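Local atomic coordinates of glutathione S-transferase domain (Burkholderia graminis, PDB entry 4MF5), a protein that binds glutathione and, as a member of the glutathione S-transferase superfamily, probably transfers it to electrophilic substrates. Residues A[32-37]-A[79-84]; A[44-49]-A[68-73]; A[153-158]-A[170-175]. All coordinates share one frame; numbering follows the deposited sequence.

Interaction 1 of 3, residues A[32-37]-A[79-84]; sequences TKKWPA and QLTPEF. With GSH (glutathione), chain D.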
loop_
_atom_site.group_PDB
_atom_site.type_symbol
_atom_site.label_atom_id
_atom_site.label_comp_id
_atom_site.label_asym_id
_atom_site.label_seq_id
_atom_site.Cartn_x
_atom_site.Cartn_y
_atom_site.Cartn_z
ATOM N N THR A 32 1.035 -18.683 -18.606
ATOM C CA THR A 32 1.504 -18.667 -19.991
ATOM C C THR A 32 0.679 -19.591 -20.892
ATOM O O THR A 32 0.777 -19.495 -22.105
ATOM C CB THR A 32 3.004 -19.021 -20.099
ATOM O OG1 THR A 32 3.222 -20.368 -19.659
ATOM C CG2 THR A 32 3.865 -18.020 -19.324
ATOM N N LYS A 33 -0.154 -20.470 -20.306
ATOM C CA LYS A 33 -1.080 -21.245 -21.119
ATOM C C LYS A 33 -2.129 -20.330 -21.740
ATOM O O LYS A 33 -2.584 -20.574 -22.857
ATOM C CB LYS A 33 -1.773 -22.338 -20.290
ATOM C CG LYS A 33 -0.833 -23.411 -19.806
ATOM C CD LYS A 33 -0.340 -24.253 -20.983
ATOM C CE LYS A 33 0.576 -25.397 -20.555
ATOM N NZ LYS A 33 2.003 -25.142 -20.899
ATOM N N LYS A 34 -2.551 -19.306 -21.008
ATOM C CA LYS A 34 -3.569 -18.379 -21.481
ATOM C C LYS A 34 -2.984 -17.217 -22.294
ATOM O O LYS A 34 -3.560 -16.783 -23.283
ATOM C CB LYS A 34 -4.394 -17.851 -20.310
ATOM C CG LYS A 34 -5.523 -16.939 -20.729
ATOM C CD LYS A 34 -6.574 -16.811 -19.638
ATOM C CE LYS A 34 -7.718 -15.889 -20.001
ATOM N NZ LYS A 34 -8.546 -16.493 -21.057
ATOM N N TRP A 35 -1.826 -16.722 -21.887
ATOM C CA TRP A 35 -1.131 -15.644 -22.574
ATOM C C TRP A 35 0.293 -16.111 -22.871
ATOM O O TRP A 35 1.234 -15.792 -22.143
ATOM C CB TRP A 35 -1.125 -14.348 -21.757
ATOM C CG TRP A 35 -2.485 -13.753 -21.550
ATOM C CD1 TRP A 35 -3.159 -12.941 -22.402
ATOM C CD2 TRP A 35 -3.301 -13.881 -20.392
ATOM N NE1 TRP A 35 -4.360 -12.572 -21.861
ATOM C CE2 TRP A 35 -4.463 -13.124 -20.613
ATOM C CE3 TRP A 35 -3.150 -14.537 -19.175
ATOM C CZ2 TRP A 35 -5.486 -13.036 -19.676
ATOM C CZ3 TRP A 35 -4.150 -14.449 -18.253
ATOM C CH2 TRP A 35 -5.306 -13.698 -18.505
ATOM N N PRO A 36 0.476 -16.890 -23.953
ATOM C CA PRO A 36 1.816 -17.382 -24.275
ATOM C C PRO A 36 2.782 -16.246 -24.594
ATOM O O PRO A 36 2.393 -15.208 -25.121
ATOM C CB PRO A 36 1.596 -18.246 -25.525
ATOM C CG PRO A 36 0.174 -18.515 -25.590
ATOM C CD PRO A 36 -0.544 -17.429 -24.863
ATOM N N ALA A 37 4.041 -16.452 -24.258
ATOM C CA ALA A 37 5.082 -15.472 -24.511
ATOM C C ALA A 37 5.626 -15.605 -25.916
ATOM O O ALA A 37 6.282 -16.602 -26.248
ATOM C CB ALA A 37 6.189 -15.647 -23.510
ATOM N N GLN A 79 -9.361 -12.192 -15.472
ATOM C CA GLN A 79 -8.650 -12.056 -14.205
ATOM C C GLN A 79 -9.129 -13.086 -13.168
ATOM O O GLN A 79 -8.464 -13.278 -12.151
ATOM C CB GLN A 79 -8.798 -10.619 -13.682
ATOM C CG GLN A 79 -10.112 -10.248 -13.003
ATOM C CD GLN A 79 -11.299 -10.044 -13.927
ATOM O OE1 GLN A 79 -11.251 -10.252 -15.152
ATOM N NE2 GLN A 79 -12.390 -9.620 -13.329
ATOM N N LEU A 80 -10.251 -13.761 -13.449
ATOM C CA LEU A 80 -10.817 -14.775 -12.561
ATOM C C LEU A 80 -10.451 -16.195 -12.992
ATOM O O LEU A 80 -10.824 -17.153 -12.336
ATOM C CB LEU A 80 -12.351 -14.645 -12.490
ATOM C CG LEU A 80 -12.832 -13.316 -11.913
ATOM C CD1 LEU A 80 -14.354 -13.194 -11.997
ATOM C CD2 LEU A 80 -12.364 -13.195 -10.485
ATOM N N THR A 81 -9.728 -16.338 -14.099
ATOM C CA THR A 81 -9.302 -17.662 -14.549
ATOM C C THR A 81 -8.252 -18.277 -13.635
ATOM O O THR A 81 -7.453 -17.559 -13.024
ATOM C CB THR A 81 -8.734 -17.673 -15.988
ATOM O OG1 THR A 81 -7.593 -16.812 -16.080
ATOM C CG2 THR A 81 -9.764 -17.222 -17.005
ATOM N N PRO A 82 -8.206 -19.618 -13.580
ATOM C CA PRO A 82 -7.114 -20.245 -12.825
ATOM C C PRO A 82 -5.735 -19.848 -13.352
ATOM O O PRO A 82 -4.783 -19.725 -12.585
ATOM C CB PRO A 82 -7.374 -21.731 -13.005
ATOM C CG PRO A 82 -8.826 -21.811 -13.296
ATOM C CD PRO A 82 -9.160 -20.612 -14.110
ATOM N N GLU A 83 -5.639 -19.635 -14.656
ATOM C CA GLU A 83 -4.378 -19.233 -15.276
ATOM C C GLU A 83 -3.910 -17.878 -14.739
ATOM O O GLU A 83 -2.774 -17.743 -14.307
ATOM C CB GLU A 83 -4.505 -19.213 -16.795
ATOM C CG GLU A 83 -4.642 -20.599 -17.413
ATOM C CD GLU A 83 -6.012 -21.230 -17.272
ATOM O OE1 GLU A 83 -6.995 -20.547 -16.909
ATOM O OE2 GLU A 83 -6.106 -22.431 -17.571
ATOM N N PHE A 84 -4.775 -16.867 -14.746
ATOM C CA PHE A 84 -4.377 -15.595 -14.186
ATOM C C PHE A 84 -4.095 -15.708 -12.686
ATOM O O PHE A 84 -3.106 -15.171 -12.179
ATOM C CB PHE A 84 -5.403 -14.483 -14.477
ATOM C CG PHE A 84 -4.914 -13.149 -14.011
ATOM C CD1 PHE A 84 -4.026 -12.429 -14.786
ATOM C CD2 PHE A 84 -5.266 -12.642 -12.768
ATOM C CE1 PHE A 84 -3.509 -11.247 -14.330
ATOM C CE2 PHE A 84 -4.742 -11.453 -12.323
ATOM C CZ PHE A 84 -3.848 -10.761 -13.103
HETATM C CG1 GSH D . -5.358 -3.621 -8.719
HETATM C CD1 GSH D . -6.195 -3.372 -9.928
HETATM O OE1 GSH D . -6.050 -2.401 -10.688
HETATM N N2 GSH D . -7.099 -4.287 -10.143
HETATM C CA2 GSH D . -8.478 -4.037 -10.492
HETATM C C2 GSH D . -8.893 -5.325 -11.098
HETATM O O2 GSH D . -8.008 -6.087 -11.632
HETATM C CB2 GSH D . -8.891 -2.981 -11.481
HETATM S SG2 GSH D . -7.543 -2.062 -12.198
HETATM N N3 GSH D . -10.173 -5.620 -11.012
HETATM C CA3 GSH D . -10.640 -6.937 -11.369
HETATM C C3 GSH D . -11.733 -7.363 -10.417
HETATM O O31 GSH D . -12.106 -6.541 -9.554
HETATM O O32 GSH D . -12.237 -8.504 -10.505
#

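Interaction 2 of 3, residues A[44-49]-A[68-73]; sequences QLYSLP and EPHLVR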
loop_
_atom_site.group_PDB
_atom_site.type_symbol
_atom_site.label_atom_id
_atom_site.label_comp_id
_atom_site.label_asym_id
_atom_site.label_seq_id
_atom_site.Cartn_x
_atom_site.Cartn_y
_atom_site.Cartn_z
ATOM N N GLN A 44 7.201 -10.066 -18.890
ATOM C CA GLN A 44 5.828 -10.293 -19.311
ATOM C C GLN A 44 4.920 -9.466 -18.406
ATOM O O GLN A 44 4.995 -9.567 -17.184
ATOM C CB GLN A 44 5.500 -11.772 -19.147
ATOM C CG GLN A 44 6.432 -12.701 -19.937
ATOM C CD GLN A 44 6.199 -12.598 -21.421
ATOM O OE1 GLN A 44 5.084 -12.829 -21.902
ATOM N NE2 GLN A 44 7.238 -12.252 -22.172
ATOM N N LEU A 45 4.051 -8.672 -19.019
ATOM C CA LEU A 45 3.099 -7.821 -18.301
ATOM C C LEU A 45 1.691 -8.300 -18.604
ATOM O O LEU A 45 1.301 -8.357 -19.766
ATOM C CB LEU A 45 3.250 -6.366 -18.747
ATOM C CG LEU A 45 2.204 -5.403 -18.202
ATOM C CD1 LEU A 45 2.305 -5.261 -16.689
ATOM C CD2 LEU A 45 2.317 -4.047 -18.881
ATOM N N TYR A 46 0.923 -8.604 -17.554
ATOM C CA TYR A 46 -0.465 -9.061 -17.678
ATOM C C TYR A 46 -1.308 -7.963 -17.059
ATOM O O TYR A 46 -1.306 -7.771 -15.844
ATOM C CB TYR A 46 -0.635 -10.410 -16.993
ATOM C CG TYR A 46 0.420 -11.430 -17.399
ATOM C CD1 TYR A 46 0.264 -12.252 -18.510
ATOM C CD2 TYR A 46 1.581 -11.561 -16.647
ATOM C CE1 TYR A 46 1.244 -13.170 -18.855
ATOM C CE2 TYR A 46 2.559 -12.472 -16.993
ATOM C CZ TYR A 46 2.391 -13.274 -18.094
ATOM O OH TYR A 46 3.385 -14.176 -18.391
ATOM N N SER A 47 -1.961 -7.165 -17.902
ATOM C CA SER A 47 -2.538 -5.921 -17.428
ATOM C C SER A 47 -3.711 -5.457 -18.271
ATOM O O SER A 47 -4.103 -6.084 -19.254
ATOM C CB SER A 47 -1.419 -4.875 -17.382
ATOM O OG SER A 47 -1.811 -3.730 -16.641
ATOM N N LEU A 48 -4.244 -4.316 -17.853
ATOM C CA LEU A 48 -5.324 -3.600 -18.520
ATOM C C LEU A 48 -5.023 -2.137 -18.244
ATOM O O LEU A 48 -4.509 -1.833 -17.181
ATOM C CB LEU A 48 -6.676 -3.977 -17.915
ATOM C CG LEU A 48 -7.955 -3.499 -18.598
ATOM C CD1 LEU A 48 -8.126 -4.147 -19.963
ATOM C CD2 LEU A 48 -9.146 -3.803 -17.701
ATOM N N PRO A 49 -5.384 -1.203 -19.144
ATOM C CA PRO A 49 -4.991 0.203 -18.908
ATOM C C PRO A 49 -5.838 0.994 -17.906
ATOM O O PRO A 49 -6.169 2.164 -18.118
ATOM C CB PRO A 49 -5.049 0.852 -20.300
ATOM C CG PRO A 49 -5.268 -0.223 -21.240
ATOM C CD PRO A 49 -5.811 -1.418 -20.527
ATOM N N GLU A 68 6.642 -7.462 -22.845
ATOM C CA GLU A 68 5.626 -8.040 -23.698
ATOM C C GLU A 68 4.287 -7.896 -23.004
ATOM O O GLU A 68 4.051 -8.557 -21.998
ATOM C CB GLU A 68 5.916 -9.516 -23.975
ATOM C CG GLU A 68 4.912 -10.139 -24.930
ATOM C CD GLU A 68 5.192 -11.567 -25.311
ATOM O OE1 GLU A 68 6.261 -12.084 -24.953
ATOM O OE2 GLU A 68 4.312 -12.174 -25.974
ATOM N N PRO A 69 3.408 -7.018 -23.504
ATOM C CA PRO A 69 2.129 -6.792 -22.853
ATOM C C PRO A 69 1.102 -7.839 -23.269
ATOM O O PRO A 69 1.074 -8.288 -24.409
ATOM C CB PRO A 69 1.722 -5.413 -23.357
ATOM C CG PRO A 69 2.350 -5.315 -24.702
ATOM C CD PRO A 69 3.654 -6.069 -24.606
ATOM N N HIS A 70 0.240 -8.174 -22.329
ATOM C CA HIS A 70 -0.855 -9.114 -22.524
ATOM C C HIS A 70 -2.103 -8.509 -21.921
ATOM O O HIS A 70 -2.098 -8.139 -20.748
ATOM C CB HIS A 70 -0.553 -10.441 -21.847
ATOM C CG HIS A 70 0.683 -11.098 -22.364
ATOM N ND1 HIS A 70 0.742 -11.752 -23.578
ATOM C CD2 HIS A 70 1.923 -11.181 -21.833
ATOM C CE1 HIS A 70 1.969 -12.212 -23.766
ATOM N NE2 HIS A 70 2.705 -11.875 -22.721
ATOM N N LEU A 71 -3.165 -8.426 -22.717
ATOM C CA LEU A 71 -4.388 -7.788 -22.294
ATOM C C LEU A 71 -5.249 -8.775 -21.506
ATOM O O LEU A 71 -5.703 -9.804 -22.026
ATOM C CB LEU A 71 -5.151 -7.296 -23.522
ATOM C CG LEU A 71 -6.421 -6.497 -23.224
ATOM C CD1 LEU A 71 -6.093 -5.142 -22.649
ATOM C CD2 LEU A 71 -7.260 -6.369 -24.493
ATOM N N VAL A 72 -5.470 -8.453 -20.248
ATOM C CA VAL A 72 -6.303 -9.227 -19.358
ATOM C C VAL A 72 -7.680 -8.580 -19.380
ATOM O O VAL A 72 -7.894 -7.527 -18.771
ATOM C CB VAL A 72 -5.716 -9.244 -17.940
ATOM C CG1 VAL A 72 -6.614 -9.992 -16.984
ATOM C CG2 VAL A 72 -4.315 -9.843 -17.937
ATOM N N ARG A 73 -8.592 -9.190 -20.138
ATOM C CA ARG A 73 -9.889 -8.603 -20.406
ATOM C C ARG A 73 -10.867 -8.838 -19.277
ATOM O O ARG A 73 -11.081 -9.978 -18.870
ATOM C CB ARG A 73 -10.465 -9.177 -21.692
ATOM C CG ARG A 73 -9.649 -8.853 -22.934
ATOM C CD ARG A 73 -10.333 -9.351 -24.183
ATOM N NE ARG A 73 -11.566 -8.618 -24.449
ATOM C CZ ARG A 73 -12.438 -8.927 -25.401
ATOM N NH1 ARG A 73 -12.237 -9.981 -26.183
ATOM N NH2 ARG A 73 -13.523 -8.185 -25.564
#

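Interaction 3 of 3, residues A[153-158]-A[170-175]; sequences GQLGFF and RPRDRY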
loop_
_atom_site.group_PDB
_atom_site.type_symbol
_atom_site.label_atom_id
_atom_site.label_comp_id
_atom_site.label_asym_id
_atom_site.label_seq_id
_atom_site.Cartn_x
_atom_site.Cartn_y
_atom_site.Cartn_z
ATOM N N GLY A 153 -10.979 5.225 -5.764
ATOM C CA GLY A 153 -11.725 4.124 -6.330
ATOM C C GLY A 153 -13.131 4.007 -5.768
ATOM O O GLY A 153 -14.071 3.720 -6.503
ATOM N N GLN A 154 -13.300 4.200 -4.467
ATOM C CA GLN A 154 -14.630 4.123 -3.878
ATOM C C GLN A 154 -15.484 5.286 -4.362
ATOM O O GLN A 154 -16.685 5.128 -4.629
ATOM C CB GLN A 154 -14.635 4.073 -2.347
ATOM C CG GLN A 154 -13.841 2.945 -1.713
ATOM C CD GLN A 154 -13.930 1.686 -2.494
ATOM O OE1 GLN A 154 -14.998 1.040 -2.553
ATOM N NE2 GLN A 154 -12.823 1.291 -3.109
ATOM N N LEU A 155 -14.901 6.480 -4.499
ATOM C CA LEU A 155 -15.646 7.597 -5.072
ATOM C C LEU A 155 -16.079 7.266 -6.488
ATOM O O LEU A 155 -17.228 7.527 -6.892
ATOM C CB LEU A 155 -14.838 8.881 -5.010
ATOM C CG LEU A 155 -15.534 10.113 -5.622
ATOM C CD1 LEU A 155 -16.971 10.264 -5.104
ATOM C CD2 LEU A 155 -14.726 11.366 -5.353
ATOM N N GLY A 156 -15.179 6.704 -7.292
ATOM C CA GLY A 156 -15.548 6.322 -8.625
ATOM C C GLY A 156 -16.733 5.373 -8.649
ATOM O O GLY A 156 -17.653 5.501 -9.479
ATOM N N PHE A 157 -16.720 4.395 -7.754
ATOM C CA PHE A 157 -17.849 3.481 -7.678
ATOM C C PHE A 157 -19.143 4.236 -7.359
ATOM O O PHE A 157 -20.111 4.141 -8.097
ATOM C CB PHE A 157 -17.637 2.360 -6.658
ATOM C CG PHE A 157 -18.843 1.484 -6.557
ATOM C CD1 PHE A 157 -19.176 0.649 -7.596
ATOM C CD2 PHE A 157 -19.724 1.587 -5.480
ATOM C CE1 PHE A 157 -20.323 -0.116 -7.561
ATOM C CE2 PHE A 157 -20.881 0.814 -5.432
ATOM C CZ PHE A 157 -21.176 -0.029 -6.476
ATOM N N PHE A 158 -19.160 4.978 -6.261
ATOM C CA PHE A 158 -20.415 5.574 -5.828
ATOM C C PHE A 158 -20.886 6.697 -6.733
ATOM O O PHE A 158 -22.086 6.936 -6.819
ATOM C CB PHE A 158 -20.362 6.001 -4.371
ATOM C CG PHE A 158 -20.375 4.831 -3.430
ATOM C CD1 PHE A 158 -21.532 4.077 -3.258
ATOM C CD2 PHE A 158 -19.219 4.427 -2.769
ATOM C CE1 PHE A 158 -21.540 2.975 -2.432
ATOM C CE2 PHE A 158 -19.236 3.313 -1.948
ATOM C CZ PHE A 158 -20.392 2.591 -1.767
ATOM N N ARG A 170 -25.033 9.402 0.672
ATOM C CA ARG A 170 -24.118 9.501 1.799
ATOM C C ARG A 170 -22.783 8.779 1.560
ATOM O O ARG A 170 -21.736 9.342 1.847
ATOM C CB ARG A 170 -24.785 9.034 3.078
ATOM C CG ARG A 170 -25.895 9.962 3.520
ATOM C CD ARG A 170 -26.590 9.383 4.737
ATOM N NE ARG A 170 -27.648 10.246 5.204
ATOM C CZ ARG A 170 -28.877 10.297 4.708
ATOM N NH1 ARG A 170 -29.223 9.521 3.681
ATOM N NH2 ARG A 170 -29.753 11.144 5.221
ATOM N N PRO A 171 -22.787 7.562 0.994
ATOM C CA PRO A 171 -21.486 6.951 0.705
ATOM C C PRO A 171 -20.695 7.791 -0.290
ATOM O O PRO A 171 -19.501 8.052 -0.073
ATOM C CB PRO A 171 -21.834 5.566 0.162
ATOM C CG PRO A 171 -23.170 5.284 0.751
ATOM C CD PRO A 171 -23.877 6.606 0.783
ATOM N N ARG A 172 -21.332 8.237 -1.369
ATOM C CA ARG A 172 -20.621 9.095 -2.306
ATOM C C ARG A 172 -19.984 10.281 -1.582
ATOM O O ARG A 172 -18.809 10.595 -1.778
ATOM C CB ARG A 172 -21.568 9.576 -3.405
ATOM C CG ARG A 172 -20.846 10.391 -4.485
ATOM C CD ARG A 172 -21.817 11.205 -5.317
ATOM N NE ARG A 172 -22.374 12.262 -4.490
ATOM C CZ ARG A 172 -23.422 13.001 -4.812
ATOM N NH1 ARG A 172 -24.044 12.809 -5.961
ATOM N NH2 ARG A 172 -23.848 13.930 -3.970
ATOM N N ASP A 173 -20.768 10.952 -0.755
ATOM C CA ASP A 173 -20.290 12.151 -0.095
ATOM C C ASP A 173 -19.128 11.892 0.867
ATOM O O ASP A 173 -18.233 12.730 1.005
ATOM C CB ASP A 173 -21.436 12.870 0.583
ATOM C CG ASP A 173 -22.411 13.513 -0.429
ATOM O OD1 ASP A 173 -22.118 13.525 -1.651
ATOM O OD2 ASP A 173 -23.438 13.996 0.014
ATOM N N ARG A 174 -19.153 10.742 1.528
ATOM C CA ARG A 174 -18.039 10.316 2.367
ATOM C C ARG A 174 -16.741 10.267 1.554
ATOM O O ARG A 174 -15.685 10.749 1.991
ATOM C CB ARG A 174 -18.388 8.947 2.968
ATOM C CG ARG A 174 -17.228 8.181 3.565
ATOM C CD ARG A 174 -17.725 6.876 4.174
ATOM N NE ARG A 174 -16.666 5.977 4.611
ATOM C CZ ARG A 174 -16.029 6.067 5.760
ATOM N NH1 ARG A 174 -16.352 7.012 6.633
ATOM N NH2 ARG A 174 -15.061 5.193 6.045
ATOM N N TYR A 175 -16.805 9.663 0.377
ATOM C CA TYR A 175 -15.609 9.511 -0.449
ATOM C C TYR A 175 -15.239 10.795 -1.192
ATOM O O TYR A 175 -14.065 10.997 -1.506
ATOM C CB TYR A 175 -15.685 8.264 -1.351
ATOM C CG TYR A 175 -15.833 7.030 -0.500
ATOM C CD1 TYR A 175 -14.798 6.596 0.317
ATOM C CD2 TYR A 175 -17.036 6.341 -0.435
ATOM C CE1 TYR A 175 -14.961 5.532 1.175
ATOM C CE2 TYR A 175 -17.207 5.265 0.410
ATOM C CZ TYR A 175 -16.172 4.869 1.225
ATOM O OH TYR A 175 -16.386 3.830 2.097
#

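Interaction 1 of 3, residues A[32-37]-A[79-84]
The indole of Trp-35 and the ring of Phe-84 meet rim against rim: the six-membered end of the indole comes up to the base of the phenylalanine, with Trp-35 CZ3 4.0 Å from Phe-84 CB. CD1 of Phe-84 touches the same indole corner, and neither ring lies over the other. One face of the indole carries its own neighbour in sequence, for Lys-34 CG sits 3.6 Å above the plane of the Trp-35 ring and toward its rim. Beyond the contact, the pyrrole N-H of Trp-35 makes a weak hydrogen bond to Leu-71 O, and both rings touch Tyr-46.

The lysine works mainly through its aliphatic stem. With CG anti to the backbone N (chi1 -177°) and the chain straight as far as CE, it reaches out to meet Thr-81 tip to tip, its CD 3.7 Å from Thr-81 OG1. Nearer the backbone, Lys-34 CB rests 3.8 Å from Glu-83 CB. The charged ends of Lys-34 and Glu-83 do not meet; Lys-34 NZ has instead a long, weak ion pair with Asp-78.

This contact sets the short helix 31-34, which precedes the first strand of the thioredoxin-like glutathione-binding domain, against helix 82-85, which follows its second strand. Thr-81 is the N-cap of that second helix. Its OG1 accepts a nearly straight bond from Phe-84 N, 3.1 Å long with 168° at the hydrogen, and is also bonded to Asp-78 O, so two partners fix the hydroxyl.

At the start of segment 79-84, Gln-79 takes no part in the packing on helix 31-34. Bent at chi2 (-75°), its side chain brings the amide to glutathione, where Gln-79 NE2 donates to O32 of the glycine carboxylate at 3.0 Å, and Ile-93 N also bonds the ligand.

Interaction 2 of 3, residues A[44-49]-A[68-73]
Leu-48 and Leu-71 close the apolar end of this strand pair, CD1 of Leu-48 lying 3.5 Å from CD1 of Leu-71, while Val-72 places CG2 3.8 Å from CB of Tyr-46. The two strands, 43-47 and 67-71, are the parallel neighbours of a beta-alpha-beta crossover through helix 51-63, the opening unit of the thioredoxin-like fold. Leu-45 packs on that helix. On the face bearing Tyr-46 and His-70, the two rings are almost parallel (16°) but slid so far that they hardly overlap; their closest atoms, Tyr-46 CE1 and His-70 CD2, are 3.6 Å apart.

Four backbone bonds join segments 44-49 and 68-73, from Leu-45 N to Glu-68 O, His-70 N to Leu-45 O, Ser-47 N to His-70 O and Val-72 N to Ser-47 O.

Farther out on the Tyr-46 face runs a polar chain. His-70 NE2 donates to Gln-44 OE1 at 2.7 Å, close to its own ring plane, which fixes which way round the Gln-44 amide lies. Main-chain N-H groups of Ala-38 and His-39 hold the Glu-68 carboxylate; Gln-44 NE2, also bonded to Arg-42 O, reaches Glu-68 OE1 from above the carboxylate plane at 3.0 Å.

Interaction 3 of 3, residues A[153-158]-A[170-175]
Phe-158 and Tyr-175 adopt nearly the same first torsion (chi1 -72° and -60°), each with CG anti to its carbonyl carbon, and this swings both rings into the space between two antiparallel helices. There the rings lie nearly parallel (6° between planes) and meet rim to rim, neither over the face of the other, Phe-158 CE2 coming within 3.7 Å of Tyr-175 CE2. Their faces are covered by aliphatic carbons and a neighbouring ring. Pro-171 CB sits 3.6 Å from the centroid of the Phe-158 ring, a CH-pi contact over the centre, with Phe-157 CD2 on the opposite face. Gln-154 CB stands likewise 3.6 Å from the centroid of the Tyr-175 ring, with Arg-174 CG across from it.

Leu-155 fills in beside them: its CB meets Tyr-175 CB at 3.8 Å, and its CD1 lies 3.9 Å from CG of Arg-172. The guanidinium of that arginine turns away to grip Asp-173 OD1 side-on with NE and NH2. No hydrogen bond crosses between the two segments; the polar ends look elsewhere. Gln-154 OE1 bonds to Tyr-175 OH and Arg-174 NH2 of the second subunit, and its NE2 to Pro-150 O.

The segment axes approach to 8.5 Å. Helices 131-161 and 170-190 form the antiparallel pair that opens the all-helical C-terminal domain of glutathione transferases, and here, as in the family generally, they contribute to the dimer interface.

Interactions 1 and 2 are neighbours, their centres about 10 Å apart, with interaction 2 nested in the loop of chain that interaction 1 closes. They meet directly: Ala-37 CB packs 3.4 Å from Gln-44 OE1, and Pro-36 O lies 3.3 Å from His-70 CE1. Interaction 1 supplies Gln-79 to the glutathione pocket; interaction 2 comes near it without joining it, the Leu-48 side chain being about 6 Å from the ligand. Interaction 3 belongs to the helical domain, its nearest atoms about 14 Å from interaction 1 and about 13 Å from interaction 2. The Gln-154 side chain still comes within about 10 Å of the glutathione.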